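PDB 5L2P: arylesterase from Sulfolobus solfataricus, which hydrolyses aromatic esters, p-nitrophenyl esters of fatty acids and organophosphates such as paraoxon, with further activity toward tributyrin. Local coordinates for residues A[200-205]-A[278-283]; A[36-41]-A[282-287]; A[193-198]-A[204-209]; A[95-100]-A[153-158]; A[244-249]-A[295-300]. All coordinates share one frame; numbering follows the deposited sequence.

Contact 1 (A[200-205]-A[278-283]); sequences KGYFLD and GNVHAF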
# COMPACT_ATOMS: atom_id res chain seq x y z
N LYS A 200 11.27 3.50 -12.68
CA LYS A 200 12.51 3.07 -13.29
C LYS A 200 12.61 1.57 -13.35
O LYS A 200 12.69 0.94 -12.31
CB LYS A 200 13.70 3.66 -12.53
CG LYS A 200 14.71 4.35 -13.43
CD LYS A 200 14.14 5.49 -14.27
CE LYS A 200 14.49 6.86 -13.68
NZ LYS A 200 15.97 7.10 -13.64
N GLY A 201 12.62 1.00 -14.55
CA GLY A 201 12.71 -0.45 -14.74
C GLY A 201 11.37 -1.12 -15.05
O GLY A 201 11.17 -2.29 -14.81
N TYR A 202 10.44 -0.34 -15.57
CA TYR A 202 9.12 -0.79 -15.91
C TYR A 202 8.61 -0.00 -17.11
O TYR A 202 7.49 0.50 -17.10
CB TYR A 202 8.18 -0.60 -14.73
CG TYR A 202 8.60 -1.30 -13.45
CD1 TYR A 202 8.25 -2.60 -13.18
CD2 TYR A 202 9.33 -0.65 -12.51
CE1 TYR A 202 8.63 -3.22 -12.01
CE2 TYR A 202 9.70 -1.22 -11.33
CZ TYR A 202 9.34 -2.52 -11.07
OH TYR A 202 9.71 -3.14 -9.88
N PHE A 203 9.47 0.04 -18.15
CA PHE A 203 9.21 0.67 -19.43
C PHE A 203 9.07 2.18 -19.35
O PHE A 203 9.89 2.90 -19.93
CB PHE A 203 8.00 0.05 -20.12
CG PHE A 203 7.72 0.68 -21.46
CD1 PHE A 203 8.47 0.34 -22.60
CD2 PHE A 203 6.76 1.67 -21.57
CE1 PHE A 203 8.21 0.93 -23.82
CE2 PHE A 203 6.51 2.27 -22.80
CZ PHE A 203 7.23 1.89 -23.92
N LEU A 204 8.03 2.66 -18.67
CA LEU A 204 7.80 4.10 -18.51
C LEU A 204 8.80 4.71 -17.54
O LEU A 204 8.48 4.83 -16.33
CB LEU A 204 6.39 4.37 -17.97
CG LEU A 204 5.95 5.83 -17.94
CD1 LEU A 204 6.11 6.43 -19.34
CD2 LEU A 204 4.49 5.95 -17.53
N ASP A 205 9.97 5.09 -18.04
CA ASP A 205 11.00 5.63 -17.21
C ASP A 205 10.88 7.14 -17.02
O ASP A 205 11.05 7.87 -17.95
CB ASP A 205 12.39 5.29 -17.73
CG ASP A 205 12.68 3.80 -17.69
OD1 ASP A 205 12.69 3.19 -16.61
OD2 ASP A 205 12.95 3.24 -18.77
N GLY A 278 -0.41 -6.98 -12.07
CA GLY A 278 0.66 -7.70 -12.72
C GLY A 278 1.08 -7.14 -14.06
O GLY A 278 1.75 -7.81 -14.84
N ASN A 279 0.73 -5.88 -14.28
CA ASN A 279 0.97 -5.19 -15.52
C ASN A 279 1.59 -3.86 -15.34
O ASN A 279 1.42 -3.23 -14.31
CB ASN A 279 -0.29 -5.06 -16.34
CG ASN A 279 -0.63 -6.33 -17.11
OD1 ASN A 279 -0.29 -6.49 -18.31
ND2 ASN A 279 -1.19 -7.28 -16.41
N VAL A 280 2.37 -3.48 -16.35
CA VAL A 280 3.06 -2.21 -16.35
C VAL A 280 2.25 -1.22 -17.15
O VAL A 280 1.17 -1.53 -17.62
CB VAL A 280 4.52 -2.36 -16.86
CG1 VAL A 280 5.29 -3.33 -15.97
CG2 VAL A 280 4.56 -2.75 -18.34
N HIS A 281 2.76 -0.02 -17.28
CA HIS A 281 2.06 1.05 -17.98
C HIS A 281 1.61 0.63 -19.38
O HIS A 281 2.39 0.09 -20.17
CB HIS A 281 2.97 2.26 -18.06
CG HIS A 281 2.39 3.40 -18.83
ND1 HIS A 281 1.40 4.21 -18.33
CD2 HIS A 281 2.68 3.87 -20.06
CE1 HIS A 281 1.11 5.14 -19.23
NE2 HIS A 281 1.86 4.95 -20.29
N ALA A 282 0.34 0.88 -19.65
CA ALA A 282 -0.27 0.60 -20.98
C ALA A 282 -0.33 -0.90 -21.35
O ALA A 282 -0.64 -1.23 -22.46
CB ALA A 282 0.41 1.42 -22.03
N PHE A 283 -0.08 -1.78 -20.40
CA PHE A 283 -0.16 -3.22 -20.59
C PHE A 283 0.85 -3.73 -21.62
O PHE A 283 0.63 -4.72 -22.28
CB PHE A 283 -1.60 -3.65 -20.90
CG PHE A 283 -2.63 -2.87 -20.11
CD1 PHE A 283 -2.69 -2.95 -18.73
CD2 PHE A 283 -3.51 -2.01 -20.75
CE1 PHE A 283 -3.62 -2.21 -18.01
CE2 PHE A 283 -4.43 -1.26 -20.03
CZ PHE A 283 -4.48 -1.37 -18.65
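The chain of 200-205 draws up beside that of 278-283 with the CA atoms of Y202 and V280 6.2 Å apart and those of L204 and H281 6.5 Å apart, and the closest approaches are between side chains. L204, at the centre of an inverse gamma turn, sends CD2 squarely over one face of the H281 imidazole: the methyl lies 3.6 Å from the ring centroid and 11° off the ring normal, a CH-pi contact. CG of H281 stands opposite its own backbone N (chi1 177°), which presents the flat ring to the leucine. A282 CB covers the other face, 3.8 Å above the plane and displaced toward the rim, so the imidazole is sandwiched. At its rim, ND1 is hydrogen-bonded with D251 OD2 and NE2 with S156 OG, the geometry of the Ser-His-Asp triad to which these three residues are assigned. The Y202 and V280 side chains cross at about a right angle, CG1 of the valine resting 4.1 Å from CD1, near the plane of the phenol ring. Within the 200-205 loop, G201 N bonds D205 OD1 (3.0 Å, 163°), and D205 OD2 bonds Y15 OH. Helix 5-17 flanks the contact, with L11 against F203 and V7 against V280, while F283 packs on V246 and A248 of strand 242-248 and on V293 of helix 287-305.

Contact 2 (A[36-41]-A[282-287]); sequences ELLAKA and AFLGSP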
# COMPACT_ATOMS: atom_id res chain seq x y z
N GLU A 36 7.44 2.34 -34.17
CA GLU A 36 7.47 1.01 -34.80
C GLU A 36 7.23 -0.06 -33.73
O GLU A 36 6.53 -1.05 -34.00
CB GLU A 36 8.81 0.74 -35.46
CG GLU A 36 9.24 1.72 -36.56
CD GLU A 36 8.70 1.42 -37.94
OE1 GLU A 36 8.11 0.33 -38.11
OE2 GLU A 36 8.87 2.29 -38.83
N LEU A 37 7.82 0.13 -32.55
CA LEU A 37 7.59 -0.77 -31.38
C LEU A 37 6.12 -0.82 -30.96
O LEU A 37 5.57 -1.89 -30.73
CB LEU A 37 8.43 -0.35 -30.15
CG LEU A 37 8.19 -1.00 -28.76
CD1 LEU A 37 8.33 -2.51 -28.83
CD2 LEU A 37 9.18 -0.49 -27.69
N LEU A 38 5.50 0.35 -30.86
CA LEU A 38 4.12 0.46 -30.38
C LEU A 38 3.14 -0.09 -31.42
O LEU A 38 2.12 -0.71 -31.07
CB LEU A 38 3.77 1.92 -30.05
CG LEU A 38 4.56 2.55 -28.90
CD1 LEU A 38 4.26 4.05 -28.87
CD2 LEU A 38 4.30 1.88 -27.57
N ALA A 39 3.44 0.15 -32.69
CA ALA A 39 2.55 -0.22 -33.78
C ALA A 39 2.52 -1.75 -33.98
O ALA A 39 1.55 -2.29 -34.47
CB ALA A 39 2.98 0.47 -35.04
N LYS A 40 3.59 -2.45 -33.60
CA LYS A 40 3.64 -3.91 -33.73
C LYS A 40 3.12 -4.66 -32.49
O LYS A 40 3.08 -5.86 -32.48
CB LYS A 40 5.08 -4.35 -34.02
CG LYS A 40 5.64 -3.78 -35.34
CD LYS A 40 7.17 -3.84 -35.40
CE LYS A 40 7.76 -5.19 -35.80
NZ LYS A 40 7.78 -5.33 -37.28
N ALA A 41 2.73 -3.92 -31.45
CA ALA A 41 2.51 -4.49 -30.11
C ALA A 41 1.28 -5.40 -30.03
O ALA A 41 1.37 -6.49 -29.47
CB ALA A 41 2.41 -3.37 -29.07
N ALA A 282 0.34 0.88 -19.65
CA ALA A 282 -0.27 0.60 -20.98
C ALA A 282 -0.33 -0.90 -21.35
O ALA A 282 -0.64 -1.23 -22.46
CB ALA A 282 0.41 1.42 -22.03
N PHE A 283 -0.08 -1.78 -20.40
CA PHE A 283 -0.16 -3.22 -20.59
C PHE A 283 0.85 -3.73 -21.62
O PHE A 283 0.63 -4.72 -22.28
CB PHE A 283 -1.60 -3.65 -20.90
CG PHE A 283 -2.63 -2.87 -20.11
CD1 PHE A 283 -2.69 -2.95 -18.73
CD2 PHE A 283 -3.51 -2.01 -20.75
CE1 PHE A 283 -3.62 -2.21 -18.01
CE2 PHE A 283 -4.43 -1.26 -20.03
CZ PHE A 283 -4.48 -1.37 -18.65
N LEU A 284 1.99 -3.05 -21.70
CA LEU A 284 3.06 -3.41 -22.60
C LEU A 284 3.68 -4.74 -22.24
O LEU A 284 3.90 -5.04 -21.06
CB LEU A 284 4.10 -2.30 -22.63
CG LEU A 284 3.57 -1.17 -23.53
CD1 LEU A 284 4.03 0.20 -23.05
CD2 LEU A 284 3.93 -1.40 -25.01
N GLY A 285 4.01 -5.52 -23.27
CA GLY A 285 4.53 -6.87 -23.08
C GLY A 285 3.44 -7.92 -22.86
O GLY A 285 3.77 -9.09 -22.62
N SER A 286 2.17 -7.50 -22.91
CA SER A 286 1.05 -8.40 -22.78
C SER A 286 -0.09 -8.04 -23.72
O SER A 286 -1.04 -7.38 -23.31
CB SER A 286 0.54 -8.43 -21.33
OG SER A 286 -0.52 -9.39 -21.21
N PRO A 287 0.01 -8.44 -24.99
CA PRO A 287 -1.06 -8.15 -25.93
C PRO A 287 -2.39 -8.78 -25.53
O PRO A 287 -3.43 -8.22 -25.87
CB PRO A 287 -0.54 -8.72 -27.28
CG PRO A 287 0.62 -9.57 -26.94
CD PRO A 287 1.19 -9.02 -25.67
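S286 OG, one residue before the P287 that packs against A41, is gripped by hydrogen bonds to both T289 OG1 and E6 OE2. S286 occupies the N-cap position of helix 287-305, the last helix of this alpha/beta hydrolase fold, and the contact sets the end of helix 27-39 against the loop that leads there from H281, the assigned active-site histidine. A type II turn from F283 to S286 shapes that loop, closed by S286 N to F283 O at 3.2 Å. G285 takes the third place of the turn with a positive phi of 83°, a conformation that suits glycine. Ahead of it, L284 reaches toward the helix, and its CD2 meets CD2 of L38 methyl to methyl at 4.2 Å, the two side chains crossing at a slant. In L38, CG lies beside the backbone N and opposite the carbonyl carbon (chi1 -64°), which brings the branched end forward to the loop. Both leucines have further apolar company: L284 touches F10 of helix 5-17 and F203, and L38 touches L88. At P287, the first residue of helix 287-305, backbone meets ring, for A41 O lies 3.7 Å from P287 CB and 4.1 Å from P287 CG.

Contact 3 (A[193-198]-A[204-209]); sequences KSMNRY and LDINLP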
# COMPACT_ATOMS: atom_id res chain seq x y z
N LYS A 193 3.45 6.40 -3.85
CA LYS A 193 4.24 5.20 -3.79
C LYS A 193 4.52 4.64 -5.20
O LYS A 193 5.66 4.20 -5.50
CB LYS A 193 3.54 4.12 -2.98
CG LYS A 193 3.56 4.42 -1.51
CD LYS A 193 4.91 4.12 -0.88
CE LYS A 193 5.04 4.72 0.49
NZ LYS A 193 6.38 4.33 1.01
N SER A 194 3.48 4.60 -6.03
CA SER A 194 3.62 4.06 -7.37
C SER A 194 4.70 4.83 -8.15
O SER A 194 5.52 4.20 -8.78
CB SER A 194 2.26 4.09 -8.12
OG SER A 194 1.85 5.39 -8.42
N MET A 195 4.71 6.16 -8.04
CA MET A 195 5.65 6.99 -8.73
C MET A 195 7.10 6.70 -8.32
O MET A 195 7.97 6.45 -9.18
CB MET A 195 5.33 8.47 -8.54
CG MET A 195 6.33 9.42 -9.22
SD MET A 195 6.44 9.26 -11.04
CE MET A 195 4.81 9.82 -11.52
N ASN A 196 7.32 6.65 -7.01
CA ASN A 196 8.67 6.49 -6.50
C ASN A 196 9.22 5.08 -6.69
O ASN A 196 10.40 4.90 -6.84
CB ASN A 196 8.71 6.91 -5.03
CG ASN A 196 8.66 8.41 -4.87
OD1 ASN A 196 9.65 9.07 -5.09
ND2 ASN A 196 7.50 8.97 -4.54
N ARG A 197 8.34 4.09 -6.68
CA ARG A 197 8.75 2.70 -6.77
C ARG A 197 8.88 2.20 -8.17
O ARG A 197 9.75 1.37 -8.46
CB ARG A 197 7.73 1.80 -6.04
CG ARG A 197 7.69 1.91 -4.54
CD ARG A 197 6.63 1.01 -3.91
NE ARG A 197 6.89 0.94 -2.47
CZ ARG A 197 6.06 0.49 -1.54
NH1 ARG A 197 4.86 0.08 -1.86
NH2 ARG A 197 6.46 0.47 -0.30
N TYR A 198 8.04 2.68 -9.08
CA TYR A 198 8.04 2.12 -10.45
C TYR A 198 8.40 3.16 -11.50
O TYR A 198 8.00 3.03 -12.65
CB TYR A 198 6.69 1.54 -10.77
CG TYR A 198 6.09 0.72 -9.66
CD1 TYR A 198 6.79 -0.35 -9.10
CD2 TYR A 198 4.84 1.00 -9.18
CE1 TYR A 198 6.26 -1.09 -8.05
CE2 TYR A 198 4.30 0.27 -8.14
CZ TYR A 198 5.01 -0.77 -7.58
OH TYR A 198 4.48 -1.56 -6.57
N LEU A 204 8.03 2.66 -18.67
CA LEU A 204 7.80 4.10 -18.51
C LEU A 204 8.80 4.71 -17.54
O LEU A 204 8.48 4.83 -16.33
CB LEU A 204 6.39 4.37 -17.97
CG LEU A 204 5.95 5.83 -17.94
CD1 LEU A 204 6.11 6.43 -19.34
CD2 LEU A 204 4.49 5.95 -17.53
N ASP A 205 9.97 5.09 -18.04
CA ASP A 205 11.00 5.63 -17.21
C ASP A 205 10.88 7.14 -17.02
O ASP A 205 11.05 7.87 -17.95
CB ASP A 205 12.39 5.29 -17.73
CG ASP A 205 12.68 3.80 -17.69
OD1 ASP A 205 12.69 3.19 -16.61
OD2 ASP A 205 12.95 3.24 -18.77
N ILE A 206 10.67 7.58 -15.78
CA ILE A 206 10.41 8.97 -15.43
C ILE A 206 11.48 9.52 -14.48
O ILE A 206 11.80 8.91 -13.49
CB ILE A 206 9.04 9.07 -14.72
CG1 ILE A 206 7.95 8.52 -15.64
CG2 ILE A 206 8.73 10.51 -14.33
CD1 ILE A 206 6.58 8.47 -14.97
N ASN A 207 12.05 10.67 -14.80
CA ASN A 207 12.97 11.38 -13.89
C ASN A 207 12.21 12.42 -13.10
O ASN A 207 11.20 12.96 -13.57
CB ASN A 207 14.11 12.06 -14.67
CG ASN A 207 15.16 11.07 -15.15
OD1 ASN A 207 15.60 10.19 -14.38
ND2 ASN A 207 15.57 11.18 -16.42
N LEU A 208 12.70 12.70 -11.89
CA LEU A 208 12.07 13.68 -10.98
C LEU A 208 13.02 14.84 -10.72
O LEU A 208 14.22 14.64 -10.70
CB LEU A 208 11.66 13.01 -9.66
CG LEU A 208 10.65 11.85 -9.73
CD1 LEU A 208 10.35 11.30 -8.32
CD2 LEU A 208 9.36 12.17 -10.45
N PRO A 209 12.50 16.04 -10.49
CA PRO A 209 11.09 16.40 -10.32
C PRO A 209 10.29 16.55 -11.62
O PRO A 209 9.09 16.24 -11.64
CB PRO A 209 11.15 17.75 -9.57
CG PRO A 209 12.42 18.34 -10.01
CD PRO A 209 13.39 17.19 -10.22
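M195 SD sits against two aliphatic ends of the 204-209 chain, 4.0 Å from I206 CD1 and 4.2 Å from L208 CD2. Its terminal CE also touches I206 CD1, at 4.1 Å. The methionine leaves its helix with CG opposite the backbone N and then folds at both chi2 (61°) and chi3 (66°), a hooked shape that lays the thioether across the isoleucine at about a right angle and along a slant to the leucine. The other methyl of L208, CD1, rests 4.0 Å from N196 OD1, a van der Waals approach to the amide. The remaining end of that amide is accounted for, since N196 ND2 bonds the carbonyls of S192 and L190 and so fixes its rotation. In sequence, both segments fall between strands 178-182 and 242-248, a position consistent with the cap region of related GDXG-family esterases. A second shell holds the helix from its start: S192 OG bonds M195 N, while D255 OD2 bonds S194 N and P252 O receives S194 OG. K200 NZ secures the 204-209 side through N207 OD1. Beyond these, L208 packs on R263 of the third subunit, and R197 NH2 makes a salt bridge with E249 OE2 of the second subunit.

Contact 4 (A[95-100]-A[153-158]); sequences DAISRI and FGISAG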
# COMPACT_ATOMS: atom_id res chain seq x y z
N ASP A 95 -3.56 1.95 -33.91
CA ASP A 95 -4.53 1.47 -34.90
C ASP A 95 -5.22 0.18 -34.45
O ASP A 95 -6.42 0.03 -34.59
CB ASP A 95 -3.82 1.29 -36.24
CG ASP A 95 -4.77 0.84 -37.36
OD1 ASP A 95 -5.45 1.68 -37.97
OD2 ASP A 95 -4.83 -0.37 -37.63
N ALA A 96 -4.43 -0.75 -33.93
CA ALA A 96 -4.93 -2.05 -33.46
C ALA A 96 -5.92 -1.91 -32.29
O ALA A 96 -6.89 -2.68 -32.21
CB ALA A 96 -3.77 -2.98 -33.04
N ILE A 97 -5.68 -0.92 -31.43
CA ILE A 97 -6.61 -0.62 -30.35
C ILE A 97 -7.94 -0.09 -30.89
O ILE A 97 -9.01 -0.52 -30.42
CB ILE A 97 -6.06 0.37 -29.33
CG1 ILE A 97 -4.75 -0.16 -28.72
CG2 ILE A 97 -7.07 0.58 -28.20
CD1 ILE A 97 -4.79 -1.58 -28.16
N SER A 98 -7.86 0.82 -31.87
CA SER A 98 -9.05 1.42 -32.44
C SER A 98 -9.95 0.39 -33.08
O SER A 98 -11.16 0.49 -33.00
CB SER A 98 -8.69 2.47 -33.47
OG SER A 98 -7.77 3.43 -32.96
N ARG A 99 -9.33 -0.59 -33.75
CA ARG A 99 -10.06 -1.67 -34.43
C ARG A 99 -10.80 -2.56 -33.44
O ARG A 99 -11.97 -2.86 -33.63
CB ARG A 99 -9.12 -2.56 -35.26
CG ARG A 99 -8.58 -1.88 -36.47
CD ARG A 99 -7.24 -2.48 -36.93
NE ARG A 99 -6.91 -2.02 -38.26
CZ ARG A 99 -7.48 -2.48 -39.36
NH1 ARG A 99 -8.36 -3.44 -39.31
NH2 ARG A 99 -7.13 -2.00 -40.54
N ILE A 100 -10.10 -3.02 -32.40
CA ILE A 100 -10.72 -3.83 -31.36
C ILE A 100 -11.82 -3.03 -30.64
O ILE A 100 -12.88 -3.58 -30.31
CB ILE A 100 -9.71 -4.32 -30.33
CG1 ILE A 100 -8.70 -5.26 -30.98
CG2 ILE A 100 -10.40 -5.08 -29.20
CD1 ILE A 100 -7.43 -5.44 -30.16
N PHE A 153 -11.86 8.46 -25.49
CA PHE A 153 -11.02 7.35 -25.06
C PHE A 153 -9.55 7.69 -25.34
O PHE A 153 -9.24 8.35 -26.33
CB PHE A 153 -11.45 6.10 -25.79
CG PHE A 153 -10.57 4.93 -25.58
CD1 PHE A 153 -9.46 4.72 -26.41
CD2 PHE A 153 -10.85 3.98 -24.59
CE1 PHE A 153 -8.62 3.62 -26.24
CE2 PHE A 153 -10.01 2.88 -24.39
CZ PHE A 153 -8.90 2.70 -25.25
N GLY A 154 -8.65 7.29 -24.46
CA GLY A 154 -7.28 7.66 -24.59
C GLY A 154 -6.38 6.95 -23.62
O GLY A 154 -6.79 6.66 -22.52
N ILE A 155 -5.14 6.67 -24.06
CA ILE A 155 -4.14 5.93 -23.27
C ILE A 155 -2.95 6.83 -22.93
O ILE A 155 -2.41 7.47 -23.79
CB ILE A 155 -3.69 4.67 -24.01
CG1 ILE A 155 -4.89 3.74 -24.24
CG2 ILE A 155 -2.56 3.94 -23.27
CD1 ILE A 155 -4.68 2.63 -25.26
N SER A 156 -2.60 6.91 -21.66
CA SER A 156 -1.39 7.61 -21.21
C SER A 156 -1.46 9.17 -21.39
O SER A 156 -2.18 9.85 -20.70
CB SER A 156 -0.17 6.97 -21.88
OG SER A 156 1.01 7.61 -21.45
N ALA A 157 -0.71 9.74 -22.31
CA ALA A 157 -0.92 11.13 -22.73
C ALA A 157 -2.30 11.27 -23.33
O ALA A 157 -2.89 12.34 -23.28
CB ALA A 157 0.15 11.55 -23.75
N GLY A 158 -2.79 10.22 -23.99
CA GLY A 158 -4.14 10.21 -24.54
C GLY A 158 -5.17 10.31 -23.41
O GLY A 158 -6.20 10.95 -23.57
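Both I97 CG2 and F153 CG stand opposite their own backbone N, the phenylalanine with chi1 173°, and this turns the methyl of one and the ring of the other toward the interface between helix 95-105 and strand 150-155. I97 CG2 lies 3.9 Å from F153 CE1 and 4.1 Å from CZ, approaching the ring obliquely, with the side chains crossing at about a right angle. The same methyl is 4.3 Å from I155 CD1, so it bridges two residues whose side chains leave the same side of the strand. Beyond I155 the chain makes the sharp strand-to-helix turn of the nucleophile elbow, GxSxG, with S156 at positive phi (69°) and G158 N bonded to I155 O. S156 is the assigned active-site serine. Within the helix, R99 NE forms a salt bridge with D95 OD2 (2.7 Å), which lies in the guanidinium plane and reaches the syn side of the carboxylate, 28° out of its plane. D95 OD1 is also hydrogen-bonded with Y67 OH, and R99 NH1 with D45 O. F153 also packs on V180 and V182 of strand 178-182 and on I297 of helix 287-305. Since only carbon atoms meet across the contact, it has little directional character: shape and burial hold the helix to the strand, while the D95–R99 salt bridge lies within the helix and takes no part in the contact.

Contact 5 (A[244-249]-A[295-300]); sequences IVVTAE and VMIGAL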
# COMPACT_ATOMS: atom_id res chain seq x y z
N ILE A 244 -14.81 5.92 -16.99
CA ILE A 244 -14.19 4.63 -16.76
C ILE A 244 -12.68 4.86 -16.72
O ILE A 244 -12.05 5.02 -17.75
CB ILE A 244 -14.54 3.64 -17.89
CG1 ILE A 244 -16.05 3.43 -17.93
CG2 ILE A 244 -13.84 2.30 -17.68
CD1 ILE A 244 -16.58 2.72 -19.15
N VAL A 245 -12.10 4.89 -15.51
CA VAL A 245 -10.65 5.06 -15.32
C VAL A 245 -9.96 3.73 -15.05
O VAL A 245 -10.34 2.98 -14.17
CB VAL A 245 -10.33 6.03 -14.18
CG1 VAL A 245 -8.85 6.33 -14.11
CG2 VAL A 245 -11.08 7.33 -14.36
N VAL A 246 -8.93 3.44 -15.85
CA VAL A 246 -8.24 2.17 -15.77
C VAL A 246 -6.78 2.45 -15.44
O VAL A 246 -6.18 3.34 -16.02
CB VAL A 246 -8.34 1.40 -17.09
CG1 VAL A 246 -7.68 0.01 -16.97
CG2 VAL A 246 -9.79 1.23 -17.46
N THR A 247 -6.25 1.73 -14.45
CA THR A 247 -4.88 1.86 -14.05
C THR A 247 -4.17 0.50 -14.11
O THR A 247 -4.81 -0.56 -14.21
CB THR A 247 -4.75 2.47 -12.65
OG1 THR A 247 -5.45 1.68 -11.68
CG2 THR A 247 -5.25 3.89 -12.62
N ALA A 248 -2.83 0.54 -14.02
CA ALA A 248 -2.04 -0.65 -13.92
C ALA A 248 -1.23 -0.65 -12.61
O ALA A 248 -0.71 0.38 -12.19
CB ALA A 248 -1.09 -0.73 -15.10
N GLU A 249 -1.05 -1.83 -12.02
CA GLU A 249 -0.39 -1.95 -10.72
C GLU A 249 1.05 -1.47 -10.67
O GLU A 249 1.46 -0.77 -9.72
CB GLU A 249 -0.48 -3.41 -10.23
CG GLU A 249 0.11 -3.69 -8.87
CD GLU A 249 -0.02 -5.14 -8.49
OE1 GLU A 249 -0.38 -5.92 -9.41
OE2 GLU A 249 0.22 -5.49 -7.28
N VAL A 295 -11.69 -4.79 -24.86
CA VAL A 295 -12.98 -5.48 -25.00
C VAL A 295 -13.93 -5.19 -23.82
O VAL A 295 -15.12 -4.97 -24.04
CB VAL A 295 -12.76 -7.01 -25.14
CG1 VAL A 295 -14.03 -7.80 -24.92
CG2 VAL A 295 -12.23 -7.31 -26.52
N MET A 296 -13.38 -5.19 -22.61
CA MET A 296 -14.18 -4.81 -21.40
C MET A 296 -14.76 -3.39 -21.53
O MET A 296 -15.96 -3.14 -21.27
CB MET A 296 -13.34 -4.89 -20.12
CG MET A 296 -13.01 -6.30 -19.74
SD MET A 296 -12.25 -6.50 -18.13
CE MET A 296 -10.71 -5.67 -18.39
N ILE A 297 -13.89 -2.46 -21.91
CA ILE A 297 -14.29 -1.08 -22.07
C ILE A 297 -15.36 -0.97 -23.13
O ILE A 297 -16.32 -0.23 -22.94
CB ILE A 297 -13.08 -0.20 -22.41
CG1 ILE A 297 -12.20 -0.00 -21.17
CG2 ILE A 297 -13.51 1.14 -22.98
CD1 ILE A 297 -10.81 0.58 -21.48
N GLY A 298 -15.19 -1.67 -24.26
CA GLY A 298 -16.17 -1.66 -25.34
C GLY A 298 -17.55 -2.16 -24.91
O GLY A 298 -18.57 -1.58 -25.28
N ALA A 299 -17.57 -3.22 -24.13
CA ALA A 299 -18.81 -3.76 -23.59
C ALA A 299 -19.57 -2.72 -22.72
O ALA A 299 -20.79 -2.63 -22.78
CB ALA A 299 -18.54 -5.01 -22.77
N LEU A 300 -18.83 -1.96 -21.92
CA LEU A 300 -19.41 -0.92 -21.09
C LEU A 300 -19.89 0.27 -21.88
O LEU A 300 -20.96 0.78 -21.61
CB LEU A 300 -18.41 -0.45 -20.03
CG LEU A 300 -18.06 -1.51 -18.97
CD1 LEU A 300 -16.95 -0.97 -18.08
CD2 LEU A 300 -19.29 -1.89 -18.16
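I244 and L300 cross at a slant, the CD1 methyl of the isoleucine resting 3.8 Å from L300 CB and 3.9 Å from L300 CD1, alongside the base of the leucine and one of its branches. Three residues earlier on the helix, I297 crosses V246 in a similar slant, and V246 CG2 meets I297 CD1 at 4.2 Å. A looser touch, 4.5 Å from I244 CG2 to I297 CG1, links the two pairs. V246 CG2 stands beside the backbone N and opposite the carbonyl carbon (chi1 -176° for CG1), which points that methyl at the isoleucine. I244 and V246, alternate residues of the strand, both face the helix, and I297 and L300, three apart, answer from it. The axes of strand 244-248 and helix 295-300 run nearly antiparallel (171°), 10.9 Å at closest approach, as expected for a helix laid over the sheet of an alpha/beta hydrolase. The helical side chains spread beyond this strand: I297 also covers V180 and V182 of strand 178-182, and L300 reaches L272 of strand 271-276. The helix also meets the fourth subunit, A299 on A299 and M296 on L300 of that chain; within its own chain V295 touches I100 and S104 of helix 95-105.

Overall arrangement
Contacts 1 and 4 supply two members of the assigned triad, and H281 NE2 meets S156 OG at 3.0 Å although the centres of the two contacts are about 17 Å apart. Contact 2 shares A282 and F283 with contact 1 and continues the histidine loop, F203 reaching L284 between them. The second segment of contact 3 starts on the last residues of 200-205, sharing L204 and D205, so the loop over the imidazole is tied to helix 193-197. Contacts 4 and 5 lie on one sheet, about 12 Å between centres, joined by F153 CE2 to I297 CD1 at 3.8 Å. Contact 5 returns to contact 1 through E249 OE1 and G278 N, 2.9 Å apart.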